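Ribonucleoside-diphosphate reductase small chain 2 (Saccharomyces cerevisiae, PDB 1JK0) takes part in making deoxyribonucleotides from ribonucleotides for DNA synthesis, being required for folding of its partner small chain and for assembly with the large subunits. Local coordinates at residues P155-W167 with I246-N260. Numbering follows the deposited sequence.
Sequences PEVKHKAAFIERW and IITEAVEIEKEYYSN
Ile246 lays CG1 over one face of the Trp167 indole, whose opposite face carries CG of Arg166, while Glu249 OE1 comes to the indole edge, 3.6 Å from CZ2. The Phe163 ring takes Ala250 CB over a face, a CH-pi contact with CB 4.1 Å from the ring centroid and 27° off the normal; the carbonyl oxygen of Ile246 meets its edge in plane. Trp167 CD1 stands 3.8 Å above the Phe163 ring plane, offset toward the rim. With CG anti to the backbone N (chi1 176°), Phe163 reaches across as a knob among Ile246, Glu249, Ala250 and Ile253. Replacing Trp167 by an alanine would remove the indole and is likely to leave the Ile246 side chain without its flat partner and open a gap over the Phe163 ring. Glu249 OE2 lies over the Arg166 guanidinium, 2.7 Å from NH1, as a salt bridge, though this oxygen is less surely placed. At the other end Lys160, its chain bent at chi3, crosses Tyr257 at about a right angle and donates from NZ to OH at 2.7 Å. The axes of segments 155-166 and 246-258, the latter part of helix 240-258, run nearly antiparallel (164°, 9.6 Å at closest approach), with Phe163 also touching Ala184 of helix 175-188, as befits the all-helical, ferritin-like fold of ribonucleotide reductase small chains.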
loop_
_atom_site.group_PDB
_atom_site.type_symbol
_atom_site.label_atom_id
_atom_site.label_comp_id
_atom_site.label_asym_id
_atom_site.label_seq_id
_atom_site.Cartn_x
_atom_site.Cartn_y
_atom_site.Cartn_z
ATOM N N PRO B 155 -28.386 -13.588 -12.467
ATOM C CA PRO B 155 -27.856 -14.146 -13.718
ATOM C C PRO B 155 -26.667 -13.467 -14.425
ATOM O O PRO B 155 -25.545 -13.974 -14.371
ATOM C CB PRO B 155 -29.102 -14.231 -14.583
ATOM C CG PRO B 155 -30.089 -14.787 -13.584
ATOM C CD PRO B 155 -29.786 -14.015 -12.282
ATOM N N GLU B 156 -26.907 -12.339 -15.087
ATOM C CA GLU B 156 -25.855 -11.619 -15.816
ATOM C C GLU B 156 -24.505 -11.513 -15.104
ATOM O O GLU B 156 -23.459 -11.709 -15.712
ATOM C CB GLU B 156 -26.356 -10.222 -16.185
ATOM C CG GLU B 156 -27.431 -10.208 -17.267
ATOM C CD GLU B 156 -28.439 -11.346 -17.136
ATOM O OE1 GLU B 156 -28.083 -12.509 -17.428
ATOM O OE2 GLU B 156 -29.589 -11.075 -16.734
ATOM N N VAL B 157 -24.529 -11.189 -13.817
ATOM C CA VAL B 157 -23.296 -11.079 -13.056
ATOM C C VAL B 157 -22.665 -12.458 -12.915
ATOM O O VAL B 157 -21.445 -12.590 -12.947
ATOM C CB VAL B 157 -23.539 -10.510 -11.638
ATOM C CG1 VAL B 157 -24.389 -11.465 -10.822
ATOM C CG2 VAL B 157 -22.213 -10.288 -10.938
ATOM N N LYS B 158 -23.501 -13.480 -12.752
ATOM C CA LYS B 158 -23.013 -14.850 -12.610
ATOM C C LYS B 158 -22.217 -15.268 -13.843
ATOM O O LYS B 158 -21.316 -16.102 -13.752
ATOM C CB LYS B 158 -24.179 -15.820 -12.397
ATOM C CG LYS B 158 -24.576 -16.041 -10.937
ATOM C CD LYS B 158 -25.704 -17.066 -10.834
ATOM C CE LYS B 158 -25.919 -17.548 -9.405
ATOM N NZ LYS B 158 -24.754 -18.317 -8.878
ATOM N N HIS B 159 -22.559 -14.680 -14.989
ATOM C CA HIS B 159 -21.883 -14.961 -16.256
ATOM C C HIS B 159 -20.545 -14.221 -16.293
ATOM O O HIS B 159 -19.567 -14.685 -16.892
ATOM C CB HIS B 159 -22.757 -14.508 -17.430
ATOM C CG HIS B 159 -24.086 -15.195 -17.495
ATOM N ND1 HIS B 159 -24.216 -16.541 -17.769
ATOM C CD2 HIS B 159 -25.342 -14.728 -17.302
ATOM C CE1 HIS B 159 -25.494 -16.873 -17.740
ATOM N NE2 HIS B 159 -26.198 -15.791 -17.459
ATOM N N LYS B 160 -20.527 -13.051 -15.661
ATOM C CA LYS B 160 -19.332 -12.231 -15.569
ATOM C C LYS B 160 -18.383 -12.984 -14.645
ATOM O O LYS B 160 -17.207 -13.160 -14.944
ATOM C CB LYS B 160 -19.684 -10.859 -14.968
ATOM C CG LYS B 160 -18.484 -10.008 -14.534
ATOM C CD LYS B 160 -18.897 -8.651 -13.952
ATOM C CE LYS B 160 -19.443 -7.706 -15.016
ATOM N NZ LYS B 160 -19.770 -6.348 -14.478
ATOM N N ALA B 161 -18.918 -13.449 -13.526
ATOM C CA ALA B 161 -18.121 -14.175 -12.559
ATOM C C ALA B 161 -17.549 -15.461 -13.150
ATOM O O ALA B 161 -16.479 -15.914 -12.733
ATOM C CB ALA B 161 -18.964 -14.487 -11.326
ATOM N N ALA B 162 -18.256 -16.044 -14.118
ATOM C CA ALA B 162 -17.811 -17.293 -14.745
ATOM C C ALA B 162 -16.608 -17.052 -15.640
ATOM O O ALA B 162 -15.681 -17.867 -15.682
ATOM C CB ALA B 162 -18.941 -17.914 -15.556
ATOM N N PHE B 163 -16.640 -15.932 -16.357
ATOM C CA PHE B 163 -15.555 -15.554 -17.249
ATOM C C PHE B 163 -14.258 -15.481 -16.444
ATOM O O PHE B 163 -13.267 -16.116 -16.794
ATOM C CB PHE B 163 -15.880 -14.209 -17.901
ATOM C CG PHE B 163 -14.785 -13.671 -18.778
ATOM C CD1 PHE B 163 -13.857 -12.763 -18.278
ATOM C CD2 PHE B 163 -14.698 -14.052 -20.108
ATOM C CE1 PHE B 163 -12.862 -12.239 -19.091
ATOM C CE2 PHE B 163 -13.709 -13.535 -20.927
ATOM C CZ PHE B 163 -12.789 -12.624 -20.418
ATOM N N ILE B 164 -14.271 -14.720 -15.356
ATOM C CA ILE B 164 -13.086 -14.611 -14.517
ATOM C C ILE B 164 -12.759 -15.992 -13.940
ATOM O O ILE B 164 -11.615 -16.277 -13.583
ATOM C CB ILE B 164 -13.302 -13.599 -13.362
ATOM C CG1 ILE B 164 -13.568 -12.211 -13.946
ATOM C CG2 ILE B 164 -12.082 -13.561 -12.457
ATOM C CD1 ILE B 164 -13.806 -11.129 -12.898
ATOM N N GLU B 165 -13.769 -16.854 -13.862
ATOM C CA GLU B 165 -13.581 -18.202 -13.332
ATOM C C GLU B 165 -12.968 -19.111 -14.392
ATOM O O GLU B 165 -12.453 -20.185 -14.083
ATOM C CB GLU B 165 -14.921 -18.789 -12.893
ATOM C CG GLU B 165 -14.813 -20.189 -12.321
ATOM C CD GLU B 165 -14.018 -20.219 -11.032
ATOM O OE1 GLU B 165 -13.139 -21.096 -10.891
ATOM O OE2 GLU B 165 -14.282 -19.365 -10.156
ATOM N N ARG B 166 -13.015 -18.659 -15.641
ATOM C CA ARG B 166 -12.505 -19.432 -16.767
ATOM C C ARG B 166 -11.019 -19.229 -17.081
ATOM O O ARG B 166 -10.237 -20.183 -17.057
ATOM C CB ARG B 166 -13.350 -19.119 -18.012
ATOM C CG ARG B 166 -13.233 -20.130 -19.147
ATOM C CD ARG B 166 -14.013 -19.702 -20.399
ATOM N NE ARG B 166 -15.452 -19.573 -20.171
ATOM C CZ ARG B 166 -16.073 -18.441 -19.848
ATOM N NH1 ARG B 166 -15.388 -17.315 -19.711
ATOM N NH2 ARG B 166 -17.386 -18.434 -19.664
ATOM N N TRP B 167 -10.629 -17.991 -17.370
ATOM C CA TRP B 167 -9.243 -17.709 -17.721
ATOM C C TRP B 167 -8.319 -17.249 -16.589
ATOM O O TRP B 167 -7.128 -17.557 -16.606
ATOM C CB TRP B 167 -9.197 -16.682 -18.848
ATOM C CG TRP B 167 -10.148 -16.955 -19.985
ATOM C CD1 TRP B 167 -11.416 -16.479 -20.118
ATOM C CD2 TRP B 167 -9.880 -17.716 -21.174
ATOM N NE1 TRP B 167 -11.954 -16.884 -21.320
ATOM C CE2 TRP B 167 -11.031 -17.643 -21.987
ATOM C CE3 TRP B 167 -8.777 -18.447 -21.631
ATOM C CZ2 TRP B 167 -11.112 -18.271 -23.229
ATOM C CZ3 TRP B 167 -8.858 -19.073 -22.872
ATOM C CH2 TRP B 167 -10.020 -18.978 -23.654
ATOM N N ILE B 246 -10.900 -15.226 -25.889
ATOM C CA ILE B 246 -11.130 -14.655 -24.564
ATOM C C ILE B 246 -11.947 -13.365 -24.641
ATOM O O ILE B 246 -12.854 -13.150 -23.837
ATOM C CB ILE B 246 -9.795 -14.372 -23.853
ATOM C CG1 ILE B 246 -8.995 -15.672 -23.752
ATOM C CG2 ILE B 246 -10.047 -13.803 -22.465
ATOM C CD1 ILE B 246 -7.627 -15.511 -23.147
ATOM N N ILE B 247 -11.627 -12.516 -25.613
ATOM C CA ILE B 247 -12.340 -11.255 -25.788
ATOM C C ILE B 247 -13.807 -11.458 -26.155
ATOM O O ILE B 247 -14.703 -10.914 -25.502
ATOM C CB ILE B 247 -11.691 -10.394 -26.886
ATOM C CG1 ILE B 247 -10.480 -9.659 -26.317
ATOM C CG2 ILE B 247 -12.710 -9.413 -27.455
ATOM C CD1 ILE B 247 -9.344 -10.565 -25.931
ATOM N N THR B 248 -14.042 -12.227 -27.215
ATOM C CA THR B 248 -15.391 -12.500 -27.686
ATOM C C THR B 248 -16.306 -12.819 -26.512
ATOM O O THR B 248 -17.323 -12.150 -26.315
ATOM C CB THR B 248 -15.403 -13.673 -28.681
ATOM O OG1 THR B 248 -14.675 -13.306 -29.856
ATOM C CG2 THR B 248 -16.823 -14.017 -29.086
ATOM N N GLU B 249 -15.937 -13.829 -25.730
ATOM C CA GLU B 249 -16.736 -14.224 -24.571
ATOM C C GLU B 249 -17.136 -13.040 -23.681
ATOM O O GLU B 249 -18.283 -12.958 -23.239
ATOM C CB GLU B 249 -15.982 -15.259 -23.731
ATOM C CG GLU B 249 -15.556 -16.486 -24.504
ATOM C CD GLU B 249 -15.120 -17.623 -23.600
ATOM O OE1 GLU B 249 -14.565 -18.612 -24.124
ATOM O OE2 GLU B 249 -15.342 -17.538 -22.372
ATOM N N ALA B 250 -16.195 -12.133 -23.419
ATOM C CA ALA B 250 -16.460 -10.963 -22.584
ATOM C C ALA B 250 -17.356 -9.987 -23.331
ATOM O O ALA B 250 -18.107 -9.221 -22.721
ATOM C CB ALA B 250 -15.158 -10.281 -22.195
ATOM N N VAL B 251 -17.270 -10.001 -24.654
ATOM C CA VAL B 251 -18.108 -9.122 -25.447
ATOM C C VAL B 251 -19.529 -9.670 -25.373
ATOM O O VAL B 251 -20.496 -8.916 -25.400
ATOM C CB VAL B 251 -17.627 -9.054 -26.911
ATOM C CG1 VAL B 251 -18.556 -8.175 -27.724
ATOM C CG2 VAL B 251 -16.211 -8.500 -26.962
ATOM N N GLU B 252 -19.653 -10.988 -25.261
ATOM C CA GLU B 252 -20.971 -11.602 -25.153
ATOM C C GLU B 252 -21.537 -11.339 -23.762
ATOM O O GLU B 252 -22.704 -10.971 -23.618
ATOM C CB GLU B 252 -20.898 -13.113 -25.400
ATOM C CG GLU B 252 -20.513 -13.504 -26.824
ATOM C CD GLU B 252 -20.322 -15.008 -26.979
ATOM O OE1 GLU B 252 -19.823 -15.440 -28.044
ATOM O OE2 GLU B 252 -20.673 -15.756 -26.037
ATOM N N ILE B 253 -20.708 -11.527 -22.741
ATOM C CA ILE B 253 -21.142 -11.304 -21.372
ATOM C C ILE B 253 -21.404 -9.815 -21.151
ATOM O O ILE B 253 -22.084 -9.439 -20.197
ATOM C CB ILE B 253 -20.084 -11.790 -20.348
ATOM C CG1 ILE B 253 -19.698 -13.248 -20.622
ATOM C CG2 ILE B 253 -20.639 -11.675 -18.929
ATOM C CD1 ILE B 253 -18.718 -13.831 -19.607
ATOM N N GLU B 254 -20.871 -8.966 -22.029
ATOM C CA GLU B 254 -21.076 -7.522 -21.897
ATOM C C GLU B 254 -22.387 -7.071 -22.518
ATOM O O GLU B 254 -23.216 -6.468 -21.842
ATOM C CB GLU B 254 -19.925 -6.741 -22.536
ATOM C CG GLU B 254 -20.216 -5.246 -22.779
ATOM C CD GLU B 254 -20.662 -4.493 -21.526
ATOM O OE1 GLU B 254 -20.201 -4.848 -20.421
ATOM O OE2 GLU B 254 -21.458 -3.531 -21.650
ATOM N N LYS B 255 -22.562 -7.355 -23.806
ATOM C CA LYS B 255 -23.780 -6.985 -24.523
ATOM C C LYS B 255 -24.979 -7.407 -23.690
ATOM O O LYS B 255 -25.966 -6.673 -23.572
ATOM C CB LYS B 255 -23.828 -7.699 -25.871
ATOM C CG LYS B 255 -22.596 -7.479 -26.723
ATOM C CD LYS B 255 -22.520 -8.471 -27.882
ATOM C CE LYS B 255 -22.456 -9.915 -27.384
ATOM N NZ LYS B 255 -22.131 -10.899 -28.461
ATOM N N GLU B 256 -24.871 -8.598 -23.109
ATOM C CA GLU B 256 -25.919 -9.170 -22.276
ATOM C C GLU B 256 -26.574 -8.152 -21.339
ATOM O O GLU B 256 -27.482 -7.423 -21.748
ATOM C CB GLU B 256 -25.349 -10.337 -21.471
ATOM C CG GLU B 256 -26.356 -11.042 -20.606
ATOM C CD GLU B 256 -25.732 -12.179 -19.840
ATOM O OE1 GLU B 256 -25.184 -13.092 -20.491
ATOM O OE2 GLU B 256 -25.783 -12.158 -18.592
ATOM N N TYR B 257 -26.111 -8.089 -20.090
ATOM C CA TYR B 257 -26.699 -7.166 -19.121
ATOM C C TYR B 257 -26.699 -5.693 -19.556
ATOM O O TYR B 257 -27.524 -4.899 -19.087
ATOM C CB TYR B 257 -26.039 -7.336 -17.734
ATOM C CG TYR B 257 -24.583 -6.918 -17.581
ATOM C CD1 TYR B 257 -24.209 -5.578 -17.635
ATOM C CD2 TYR B 257 -23.588 -7.865 -17.319
ATOM C CE1 TYR B 257 -22.888 -5.190 -17.425
ATOM C CE2 TYR B 257 -22.264 -7.484 -17.108
ATOM C CZ TYR B 257 -21.923 -6.145 -17.163
ATOM O OH TYR B 257 -20.620 -5.746 -16.959
ATOM N N TYR B 258 -25.792 -5.338 -20.463
ATOM C CA TYR B 258 -25.694 -3.972 -20.968
ATOM C C TYR B 258 -26.973 -3.584 -21.704
ATOM O O TYR B 258 -27.318 -2.404 -21.797
ATOM C CB TYR B 258 -24.475 -3.849 -21.892
ATOM C CG TYR B 258 -24.534 -2.687 -22.844
ATOM C CD1 TYR B 258 -24.676 -1.382 -22.377
ATOM C CD2 TYR B 258 -24.487 -2.896 -24.221
ATOM C CE1 TYR B 258 -24.778 -0.315 -23.262
ATOM C CE2 TYR B 258 -24.586 -1.838 -25.115
ATOM C CZ TYR B 258 -24.734 -0.549 -24.633
ATOM O OH TYR B 258 -24.856 0.498 -25.525
ATOM N N SER B 259 -27.676 -4.590 -22.216
ATOM C CA SER B 259 -28.932 -4.372 -22.930
ATOM C C SER B 259 -30.047 -5.247 -22.345
ATOM O O SER B 259 -31.033 -5.543 -23.016
ATOM C CB SER B 259 -28.758 -4.681 -24.422
ATOM O OG SER B 259 -29.949 -4.419 -25.145
ATOM N N ASN B 260 -29.875 -5.665 -21.095
ATOM C CA ASN B 260 -30.866 -6.489 -20.406
ATOM C C ASN B 260 -31.230 -5.855 -19.060
ATOM O O ASN B 260 -32.323 -6.077 -18.537
ATOM C CB ASN B 260 -30.336 -7.913 -20.199
ATOM C CG ASN B 260 -31.272 -8.771 -19.363
ATOM O OD1 ASN B 260 -31.480 -8.508 -18.178
ATOM N ND2 ASN B 260 -31.842 -9.802 -19.979
#